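Local coordinates for DegV family protein (Thermus thermophilus, PDB 2DT8) that binds a fatty acid, with palmitate found in its lipid pocket, and a zinc ion, though its cellular role remains unclear, at residues A56-T61 against L162-R167; L28-S33 against G261-S266; V72-L77 against A103-G108. All blocks are in the same frame, centred on the assembly; numbering follows the deposited sequence.

Interaction 1: A56-T61 against L162-R167. With PLM (palmitic acid), chain C.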
loop_
_atom_site.group_PDB
_atom_site.type_symbol
_atom_site.label_atom_id
_atom_site.label_comp_id
_atom_site.label_asym_id
_atom_site.label_seq_id
_atom_site.Cartn_x
_atom_site.Cartn_y
_atom_site.Cartn_z
ATOM N N ALA A 56 24.651 -5.142 -7.871
ATOM C CA ALA A 56 23.775 -6.133 -8.464
ATOM C C ALA A 56 22.655 -5.467 -9.250
ATOM O O ALA A 56 22.342 -4.289 -9.049
ATOM C CB ALA A 56 23.205 -7.034 -7.390
ATOM N N ALA A 57 22.243 -6.315 -10.024
ATOM C CA ALA A 57 21.131 -6.033 -10.911
ATOM C C ALA A 57 19.900 -5.597 -10.112
ATOM O O ALA A 57 19.628 -6.086 -9.023
ATOM C CB ALA A 57 20.831 -7.232 -11.813
ATOM N N PHE A 58 19.189 -4.634 -10.728
ATOM C CA PHE A 58 17.991 -4.158 -10.064
ATOM C C PHE A 58 16.974 -5.272 -9.814
ATOM O O PHE A 58 16.873 -6.236 -10.563
ATOM C CB PHE A 58 16.900 -2.769 -10.327
ATOM C CG PHE A 58 17.476 -1.449 -9.942
ATOM C CD1 PHE A 58 18.847 -1.257 -9.928
ATOM C CD2 PHE A 58 16.643 -0.372 -9.655
ATOM C CE1 PHE A 58 19.385 -0.016 -9.619
ATOM C CE2 PHE A 58 17.173 0.870 -9.347
ATOM C CZ PHE A 58 18.553 1.051 -9.337
ATOM N N PRO A 59 16.272 -5.100 -8.682
ATOM C CA PRO A 59 15.235 -6.066 -8.378
ATOM C C PRO A 59 14.021 -5.818 -9.277
ATOM O O PRO A 59 13.788 -4.717 -9.759
ATOM C CB PRO A 59 14.705 -5.894 -6.898
ATOM C CG PRO A 59 14.826 -4.397 -6.749
ATOM C CD PRO A 59 16.156 -4.135 -7.389
ATOM N N THR A 60 13.296 -6.927 -9.499
ATOM C CA THR A 60 12.095 -6.795 -10.301
ATOM C C THR A 60 11.104 -7.539 -9.402
ATOM O O THR A 60 11.472 -8.189 -8.433
ATOM C CB THR A 60 12.045 -7.306 -11.773
ATOM O OG1 THR A 60 12.364 -8.698 -11.785
ATOM C CG2 THR A 60 13.094 -6.553 -12.597
ATOM N N THR A 61 9.831 -7.429 -9.821
ATOM C CA THR A 61 8.802 -8.057 -9.014
ATOM C C THR A 61 7.762 -8.807 -9.891
ATOM O O THR A 61 7.713 -8.554 -11.097
ATOM C CB THR A 61 7.994 -7.071 -8.079
ATOM O OG1 THR A 61 7.363 -6.064 -8.878
ATOM C CG2 THR A 61 8.960 -6.379 -7.131
ATOM N N LEU A 162 14.386 8.925 -7.472
ATOM C CA LEU A 162 13.287 8.533 -8.336
ATOM C C LEU A 162 13.717 7.366 -9.233
ATOM O O LEU A 162 12.928 6.859 -10.020
ATOM C CB LEU A 162 12.860 9.712 -9.223
ATOM C CG LEU A 162 12.275 10.944 -8.530
ATOM C CD1 LEU A 162 12.025 12.027 -9.573
ATOM C CD2 LEU A 162 10.988 10.582 -7.821
ATOM N N GLU A 163 14.957 6.909 -9.078
ATOM C CA GLU A 163 15.480 5.851 -9.940
ATOM C C GLU A 163 14.770 4.503 -9.898
ATOM O O GLU A 163 14.650 3.836 -10.935
ATOM C CB GLU A 163 16.977 5.653 -9.682
ATOM C CG GLU A 163 17.720 4.812 -10.731
ATOM C CD GLU A 163 17.741 5.434 -12.120
ATOM O OE1 GLU A 163 17.586 6.666 -12.246
ATOM O OE2 GLU A 163 17.932 4.670 -13.092
ATOM N N PHE A 164 14.312 4.074 -8.725
ATOM C CA PHE A 164 13.615 2.791 -8.668
ATOM C C PHE A 164 12.236 2.888 -9.312
ATOM O O PHE A 164 11.767 1.940 -9.956
ATOM C CB PHE A 164 13.505 2.291 -7.223
ATOM C CG PHE A 164 14.813 1.792 -6.660
ATOM C CD1 PHE A 164 15.855 2.674 -6.384
ATOM C CD2 PHE A 164 15.000 0.443 -6.410
ATOM C CE1 PHE A 164 17.063 2.210 -5.866
ATOM C CE2 PHE A 164 16.206 -0.027 -5.892
ATOM C CZ PHE A 164 17.240 0.861 -5.619
ATOM N N LEU A 165 11.589 4.035 -9.144
ATOM C CA LEU A 165 10.282 4.251 -9.744
ATOM C C LEU A 165 10.440 4.268 -11.266
ATOM O O LEU A 165 9.648 3.697 -12.006
ATOM C CB LEU A 165 9.670 5.547 -9.217
ATOM C CG LEU A 165 9.049 5.447 -7.821
ATOM C CD1 LEU A 165 8.739 6.830 -7.294
ATOM C CD2 LEU A 165 7.794 4.606 -7.888
ATOM N N LYS A 166 11.493 4.997 -11.677
ATOM C CA LYS A 166 11.764 5.043 -13.100
ATOM C C LYS A 166 12.090 3.722 -13.800
ATOM O O LYS A 166 11.532 3.383 -14.836
ATOM C CB LYS A 166 12.941 5.994 -13.271
ATOM C CG LYS A 166 13.464 6.047 -14.707
ATOM C CD LYS A 166 14.678 6.955 -14.813
ATOM C CE LYS A 166 15.271 6.908 -16.209
ATOM N NZ LYS A 166 16.273 7.992 -16.404
ATOM N N ARG A 167 12.975 2.991 -13.190
ATOM C CA ARG A 167 13.364 1.711 -13.751
ATOM C C ARG A 167 12.305 0.611 -13.666
ATOM O O ARG A 167 12.233 -0.274 -14.516
ATOM C CB ARG A 167 14.660 1.132 -13.112
ATOM C CG ARG A 167 15.880 1.953 -13.460
ATOM C CD ARG A 167 17.121 1.107 -13.377
ATOM N NE ARG A 167 18.308 1.925 -13.196
ATOM C CZ ARG A 167 19.475 1.445 -12.788
ATOM N NH1 ARG A 167 19.666 0.132 -12.725
ATOM N NH2 ARG A 167 20.445 2.278 -12.439
HETATM C C1 PLM C . 4.087 -6.501 -9.430
HETATM O O1 PLM C . 2.917 -6.673 -10.050
HETATM O O2 PLM C . 5.087 -7.010 -9.888
HETATM C C2 PLM C . 4.155 -5.670 -8.165
HETATM C C3 PLM C . 4.273 -4.191 -8.546
HETATM C C4 PLM C . 4.394 -3.328 -7.287
HETATM C C5 PLM C . 4.468 -1.858 -7.697
HETATM C C6 PLM C . 4.492 -0.964 -6.459
HETATM C C7 PLM C . 4.607 0.481 -6.901
HETATM C C8 PLM C . 4.429 1.399 -5.715
HETATM C C9 PLM C . 4.216 2.816 -6.242
HETATM C CA PLM C . 4.623 3.823 -5.185
HETATM C CB PLM C . 3.438 4.037 -4.261
HETATM C CC PLM C . 3.751 3.424 -2.908
HETATM C CD PLM C . 3.597 4.490 -1.839
HETATM C CE PLM C . 4.088 3.928 -0.507
HETATM C CF PLM C . 4.045 5.026 0.566
HETATM C CG PLM C . 2.611 5.202 1.065
#
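Phe58 is the centre of this contact, the guanidinium of Arg167 lying over one face of its ring and the ring of Phe164 stacked from the other side. From CB, which points toward the helix beginning at Glu163, CG follows anti to the carbonyl carbon (chi1 -73°), carrying the ring across to the helix. One flank of the ring belongs to arginine: CD1 lies 3.2 Å from Arg167 NH1, and CE1 comes closer still, at 3.1 Å from Arg167 NH1. The other flank faces the aromatic partner, with CD2 and CE2 each 3.7 Å from Phe164 CD2. CE2 sits over the centre of the Phe164 ring in a stack whose planes are inclined by 30°. The far end, CZ, lies against Arg167 CZ and also reaches Glu163 CG at 4.1 Å.

The guanidinium lies nearly flat on Phe58, with Arg167 CZ 3.8 Å from the Phe58 ring centroid, a cation-pi contact backed by a CH-pi contact from CD. Its rotation is fixed by a salt bridge one helical turn back: Arg167 NE donates to Glu163 OE2 over 2.8 Å, in the guanidinium plane and to the anti lone pair. Pro59 CD adds a looser contact with Phe164 CE2. Phe58 and Pro59 also rest on Val52 of helix 45-53, so the loop entering strand 60-62 is wedged between that helix and helix 163-168.

Interaction 2: L28-S33 against G261-S266. With PLM (palmitic acid), chain C.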
loop_
_atom_site.group_PDB
_atom_site.type_symbol
_atom_site.label_atom_id
_atom_site.label_comp_id
_atom_site.label_asym_id
_atom_site.label_seq_id
_atom_site.Cartn_x
_atom_site.Cartn_y
_atom_site.Cartn_z
ATOM N N LEU A 28 3.295 -11.880 -3.317
ATOM C CA LEU A 28 3.895 -11.419 -4.559
ATOM C C LEU A 28 5.374 -11.783 -4.370
ATOM O O LEU A 28 5.788 -12.194 -3.266
ATOM C CB LEU A 28 3.715 -9.916 -4.782
ATOM C CG LEU A 28 2.437 -9.614 -5.584
ATOM C CD1 LEU A 28 1.217 -9.629 -4.665
ATOM C CD2 LEU A 28 2.562 -8.274 -6.295
ATOM N N TYR A 29 6.168 -11.635 -5.425
ATOM C CA TYR A 29 7.563 -12.035 -5.381
ATOM C C TYR A 29 8.544 -10.989 -5.838
ATOM O O TYR A 29 8.227 -10.124 -6.649
ATOM C CB TYR A 29 7.768 -13.279 -6.251
ATOM C CG TYR A 29 6.734 -14.345 -6.024
ATOM C CD1 TYR A 29 5.486 -14.277 -6.645
ATOM C CD2 TYR A 29 6.984 -15.395 -5.152
ATOM C CE1 TYR A 29 4.505 -15.239 -6.395
ATOM C CE2 TYR A 29 6.010 -16.363 -4.893
ATOM C CZ TYR A 29 4.780 -16.274 -5.518
ATOM O OH TYR A 29 3.823 -17.226 -5.269
ATOM N N VAL A 30 9.753 -11.113 -5.309
ATOM C CA VAL A 30 10.864 -10.250 -5.651
ATOM C C VAL A 30 11.876 -11.121 -6.396
ATOM O O VAL A 30 12.238 -12.206 -5.932
ATOM C CB VAL A 30 11.537 -9.677 -4.393
ATOM C CG1 VAL A 30 12.736 -8.842 -4.788
ATOM C CG2 VAL A 30 10.542 -8.838 -3.610
ATOM N N ASN A 31 12.314 -10.632 -7.552
ATOM C CA ASN A 31 13.303 -11.316 -8.384
ATOM C C ASN A 31 14.613 -10.567 -8.163
ATOM O O ASN A 31 14.739 -9.396 -8.535
ATOM C CB ASN A 31 12.873 -11.249 -9.852
ATOM C CG ASN A 31 11.470 -11.776 -10.058
ATOM O OD1 ASN A 31 11.149 -12.888 -9.631
ATOM N ND2 ASN A 31 10.624 -10.985 -10.712
ATOM N N LEU A 32 15.571 -11.256 -7.545
ATOM C CA LEU A 32 16.865 -10.675 -7.215
ATOM C C LEU A 32 17.913 -11.784 -7.103
ATOM O O LEU A 32 17.618 -12.919 -6.748
ATOM C CB LEU A 32 16.755 -9.937 -5.875
ATOM C CG LEU A 32 17.962 -9.132 -5.393
ATOM C CD1 LEU A 32 18.054 -7.846 -6.190
ATOM C CD2 LEU A 32 17.818 -8.828 -3.910
ATOM N N SER A 33 19.151 -11.373 -7.430
ATOM C CA SER A 33 20.223 -12.347 -7.359
ATOM C C SER A 33 19.995 -13.645 -8.156
ATOM O O SER A 33 20.490 -14.718 -7.837
ATOM C CB SER A 33 20.532 -12.853 -5.942
ATOM O OG SER A 33 20.695 -11.769 -5.049
ATOM N N GLY A 261 6.847 -3.411 2.419
ATOM C CA GLY A 261 7.252 -4.750 2.042
ATOM C C GLY A 261 8.342 -4.668 0.980
ATOM O O GLY A 261 8.543 -3.627 0.340
ATOM N N ALA A 262 9.047 -5.778 0.782
ATOM C CA ALA A 262 10.114 -5.835 -0.205
ATOM C C ALA A 262 9.587 -5.565 -1.612
ATOM O O ALA A 262 10.273 -4.944 -2.429
ATOM C CB ALA A 262 10.785 -7.191 -0.151
ATOM N N VAL A 263 8.370 -6.018 -1.911
ATOM C CA VAL A 263 7.829 -5.781 -3.248
ATOM C C VAL A 263 7.582 -4.290 -3.485
ATOM O O VAL A 263 7.988 -3.751 -4.517
ATOM C CB VAL A 263 6.550 -6.614 -3.498
ATOM C CG1 VAL A 263 5.839 -6.134 -4.765
ATOM C CG2 VAL A 263 6.933 -8.087 -3.668
ATOM N N ILE A 264 6.952 -3.604 -2.535
ATOM C CA ILE A 264 6.735 -2.176 -2.721
ATOM C C ILE A 264 8.072 -1.420 -2.724
ATOM O O ILE A 264 8.295 -0.542 -3.554
ATOM C CB ILE A 264 5.830 -1.587 -1.607
ATOM C CG1 ILE A 264 4.440 -2.220 -1.673
ATOM C CG2 ILE A 264 5.741 -0.062 -1.758
ATOM C CD1 ILE A 264 3.653 -1.867 -2.927
ATOM N N ALA A 265 8.968 -1.775 -1.805
ATOM C CA ALA A 265 10.261 -1.105 -1.706
ATOM C C ALA A 265 11.117 -1.268 -2.961
ATOM O O ALA A 265 11.966 -0.418 -3.247
ATOM C CB ALA A 265 11.023 -1.617 -0.490
ATOM N N SER A 266 10.910 -2.359 -3.697
ATOM C CA SER A 266 11.658 -2.607 -4.939
ATOM C C SER A 266 11.354 -1.528 -5.980
ATOM O O SER A 266 12.139 -1.304 -6.909
ATOM C CB SER A 266 11.290 -3.971 -5.535
ATOM O OG SER A 266 11.813 -5.040 -4.760
HETATM C C1 PLM C . 4.087 -6.501 -9.430
HETATM O O1 PLM C . 2.917 -6.673 -10.050
HETATM O O2 PLM C . 5.087 -7.010 -9.888
HETATM C C2 PLM C . 4.155 -5.670 -8.165
HETATM C C3 PLM C . 4.273 -4.191 -8.546
HETATM C C4 PLM C . 4.394 -3.328 -7.287
HETATM C C5 PLM C . 4.468 -1.858 -7.697
HETATM C C6 PLM C . 4.492 -0.964 -6.459
HETATM C C7 PLM C . 4.607 0.481 -6.901
HETATM C C8 PLM C . 4.429 1.399 -5.715
HETATM C C9 PLM C . 4.216 2.816 -6.242
HETATM C CA PLM C . 4.623 3.823 -5.185
HETATM C CB PLM C . 3.438 4.037 -4.261
HETATM C CC PLM C . 3.751 3.424 -2.908
HETATM C CD PLM C . 3.597 4.490 -1.839
HETATM C CE PLM C . 4.088 3.928 -0.507
HETATM C CF PLM C . 4.045 5.026 0.566
HETATM C CG PLM C . 2.611 5.202 1.065
#
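Val30 and Val263 interlock where the strand through residues 29-32 passes over the first turn of the helix that begins at Ala262, the two axes 8.2 Å apart and inclined at 56°. The tight part is mostly apolar. Val30 CG2 fits against both Val263 CG2, at 3.7 Å, and Ala262 CB, at 3.8 Å, while the backbone carbonyl of Tyr29 and Leu28 CB close round the same Val263 methyl. With CG1 anti to the backbone N (chi1 168°), Val263 divides its branches: CG2 meets the strand and CG1 meets palmitate C2 at 3.8 Å. Leu28 CD2 touches that same C2 atom at 3.6 Å, and Ile264 CD1 reaches further down the chain, 3.7 Å from palmitate C6.

Ser266 bonds back to its own helix, OG donating to Ala262 O over 2.8 Å, while its backbone N reaches that oxygen from the opposite face of the carbonyl. Ser266 OG also lies 3.9 Å from Val30 CG1. Replacing Ser266 with an alanine would probably cost Ala262 O its hydroxyl donor and open a small gap beside Val30 CG1.

The Tyr29 side chain starts away from the helix, and after Val30 the strand diverges until Ser33 stands exposed. Strand 24-32 runs between strands 35-38 and 60-62 here, and helix 262-268 packs against one side of it, Ser266 and Ala265 also touching helix 45-53.

Interaction 3: V72-L77 against A103-G108. With ZN (zinc ion), chain B.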
loop_
_atom_site.group_PDB
_atom_site.type_symbol
_atom_site.label_atom_id
_atom_site.label_comp_id
_atom_site.label_asym_id
_atom_site.label_seq_id
_atom_site.Cartn_x
_atom_site.Cartn_y
_atom_site.Cartn_z
ATOM N N VAL A 72 -6.359 -20.216 -2.904
ATOM C CA VAL A 72 -6.782 -19.489 -1.719
ATOM C C VAL A 72 -8.308 -19.327 -1.723
ATOM O O VAL A 72 -8.953 -19.570 -0.708
ATOM C CB VAL A 72 -6.041 -18.131 -1.628
ATOM C CG1 VAL A 72 -6.571 -17.310 -0.466
ATOM C CG2 VAL A 72 -4.538 -18.389 -1.433
ATOM N N TYR A 73 -8.894 -18.955 -2.862
ATOM C CA TYR A 73 -10.342 -18.785 -2.914
ATOM C C TYR A 73 -11.047 -20.102 -2.611
ATOM O O TYR A 73 -12.014 -20.134 -1.850
ATOM C CB TYR A 73 -10.808 -18.277 -4.291
ATOM C CG TYR A 73 -10.360 -16.872 -4.652
ATOM C CD1 TYR A 73 -9.954 -15.962 -3.667
ATOM C CD2 TYR A 73 -10.379 -16.437 -5.976
ATOM C CE1 TYR A 73 -9.580 -14.662 -3.995
ATOM C CE2 TYR A 73 -10.014 -15.138 -6.313
ATOM C CZ TYR A 73 -9.613 -14.252 -5.321
ATOM O OH TYR A 73 -9.241 -12.977 -5.664
ATOM N N ARG A 74 -10.585 -21.194 -3.138
ATOM C CA ARG A 74 -11.180 -22.514 -2.979
ATOM C C ARG A 74 -11.156 -22.945 -1.510
ATOM O O ARG A 74 -12.108 -23.509 -0.987
ATOM C CB ARG A 74 -10.423 -23.543 -3.825
ATOM C CG ARG A 74 -10.928 -24.964 -3.633
ATOM C CD ARG A 74 -10.407 -25.923 -4.702
ATOM N NE ARG A 74 -8.958 -25.860 -4.864
ATOM C CZ ARG A 74 -8.337 -25.194 -5.834
ATOM N NH1 ARG A 74 -9.035 -24.575 -6.785
ATOM N NH2 ARG A 74 -7.013 -25.147 -5.856
ATOM N N GLU A 75 -10.019 -22.601 -0.880
ATOM C CA GLU A 75 -9.872 -23.003 0.505
ATOM C C GLU A 75 -10.781 -22.159 1.421
ATOM O O GLU A 75 -11.414 -22.642 2.349
ATOM C CB GLU A 75 -8.393 -22.822 0.949
ATOM C CG GLU A 75 -7.478 -23.891 0.368
ATOM C CD GLU A 75 -6.007 -23.622 0.623
ATOM O OE1 GLU A 75 -5.650 -22.462 0.929
ATOM O OE2 GLU A 75 -5.202 -24.568 0.495
ATOM N N ALA A 76 -10.852 -20.877 1.022
ATOM C CA ALA A 76 -11.652 -19.969 1.822
ATOM C C ALA A 76 -13.153 -20.295 1.743
ATOM O O ALA A 76 -13.893 -20.246 2.731
ATOM C CB ALA A 76 -11.478 -18.505 1.323
ATOM N N LEU A 77 -13.576 -20.659 0.540
ATOM C CA LEU A 77 -14.972 -21.008 0.293
ATOM C C LEU A 77 -15.415 -22.339 0.876
ATOM O O LEU A 77 -16.590 -22.683 0.817
ATOM C CB LEU A 77 -15.262 -20.947 -1.209
ATOM C CG LEU A 77 -15.175 -19.497 -1.697
ATOM C CD1 LEU A 77 -15.216 -19.441 -3.213
ATOM C CD2 LEU A 77 -16.326 -18.691 -1.092
ATOM N N ALA A 103 -11.261 -15.491 -9.913
ATOM C CA ALA A 103 -12.631 -15.301 -9.456
ATOM C C ALA A 103 -13.653 -15.953 -10.395
ATOM O O ALA A 103 -14.717 -16.397 -9.941
ATOM C CB ALA A 103 -12.928 -13.812 -9.294
ATOM N N GLN A 104 -13.326 -16.021 -11.689
ATOM C CA GLN A 104 -14.211 -16.638 -12.690
ATOM C C GLN A 104 -14.456 -18.117 -12.396
ATOM O O GLN A 104 -15.430 -18.708 -12.885
ATOM C CB GLN A 104 -13.624 -16.484 -14.101
ATOM C CG GLN A 104 -13.648 -15.055 -14.625
ATOM C CD GLN A 104 -12.856 -14.874 -15.911
ATOM O OE1 GLN A 104 -12.504 -13.754 -16.279
ATOM N NE2 GLN A 104 -12.578 -15.974 -16.602
ATOM N N GLU A 105 -13.575 -18.723 -11.599
ATOM C CA GLU A 105 -13.724 -20.134 -11.246
ATOM C C GLU A 105 -14.785 -20.375 -10.174
ATOM O O GLU A 105 -15.203 -21.509 -9.948
ATOM C CB GLU A 105 -12.392 -20.719 -10.744
ATOM C CG GLU A 105 -11.254 -20.643 -11.746
ATOM C CD GLU A 105 -10.060 -21.495 -11.363
ATOM O OE1 GLU A 105 -10.175 -22.310 -10.426
ATOM O OE2 GLU A 105 -9.003 -21.348 -12.024
ATOM N N PHE A 106 -15.212 -19.296 -9.522
ATOM C CA PHE A 106 -16.196 -19.358 -8.443
ATOM C C PHE A 106 -17.211 -18.255 -8.738
ATOM O O PHE A 106 -17.386 -17.320 -7.945
ATOM C CB PHE A 106 -15.483 -19.081 -7.109
ATOM C CG PHE A 106 -14.193 -19.857 -6.942
ATOM C CD1 PHE A 106 -14.198 -21.131 -6.387
ATOM C CD2 PHE A 106 -12.979 -19.309 -7.354
ATOM C CE1 PHE A 106 -13.016 -21.871 -6.269
ATOM C CE2 PHE A 106 -11.787 -20.039 -7.242
ATOM C CZ PHE A 106 -11.806 -21.319 -6.689
ATOM N N PRO A 107 -17.910 -18.361 -9.881
ATOM C CA PRO A 107 -18.891 -17.347 -10.269
ATOM C C PRO A 107 -19.934 -17.047 -9.189
ATOM O O PRO A 107 -20.608 -17.932 -8.677
ATOM C CB PRO A 107 -19.532 -17.932 -11.533
ATOM C CG PRO A 107 -19.385 -19.420 -11.354
ATOM C CD PRO A 107 -18.010 -19.562 -10.730
ATOM N N GLY A 108 -20.055 -15.735 -8.924
ATOM C CA GLY A 108 -20.971 -15.343 -7.872
ATOM C C GLY A 108 -20.446 -15.300 -6.435
ATOM O O GLY A 108 -21.026 -14.683 -5.551
HETATM ZN ZN ZN B . -7.938 -22.855 -12.720
HETATM O O HOH W 1 -8.207 -24.032 -9.644
HETATM O O HOH W 2 -7.872 -22.333 -14.822
#
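A zinc site stands at the outer edge of this contact, on the type I turn from Ala103 to Phe106, whose last residue packs into helix 66-76. Glu105 OE2 binds the zinc ion at 2.0 Å, beside Glu67 from the start of that helix and a water 2.2 Å from the metal. The other carboxylate oxygen, Glu105 OE1, is too far from Arg74 NH1 for a salt bridge; a single water spans the gap, accepting from Arg74 NH1 at 3.0 Å and donating to Glu105 OE1 at 2.7 Å. Zinc, and more weakly the water-bridged arginine, would be expected to stabilise the carboxylate's negative charge.

Further in, Phe106 is the buried plug. With CG anti to the carbonyl carbon (chi1 -47°), its ring reaches the helix surface and lies among three side chains one turn apart or less. CE2 meets Tyr73 CB at 3.6 Å, CZ and CE1 lie along the CB of Arg74, and CD1 rests 3.7 Å from Leu77 CD1. The Tyr73 ring turns its edge to the other end of the turn, with Ala103 N lying in the ring plane 3.8 Å from CE2. Its hydroxyl is held separately by Ser85. Tyr73 and Ala103 both pack on Val110 and Val112, so the contact joins helix 66-76 to the loop between helix 95-103 and strand 110-114, above the sheet that also holds strand 82-87.

In the fold
Interactions 1 and 2 form one continuous patch, their centres 10 Å apart: neighbouring strands 60-62 and 24-32 are joined there, with Thr60 O 2.7 Å from Asn31 N, and Phe164 packs on the backbone of Ser266. Both reach the palmitate. Thr61 OG1 of interaction 1 donates to O2, and Ser93 OG also hydrogen-bonds the lipid, while interaction 2 lines the carboxyl-end half of the hydrocarbon chain. Interaction 3 is separate, its centre 34 Å from that of interaction 1 and 27 Å from that of interaction 2; the nearest atoms of interactions 2 and 3 are about 9 Å apart. The zinc site lies apart from the lipid pocket, although helix 66-76 follows strand 60-62 after a short loop.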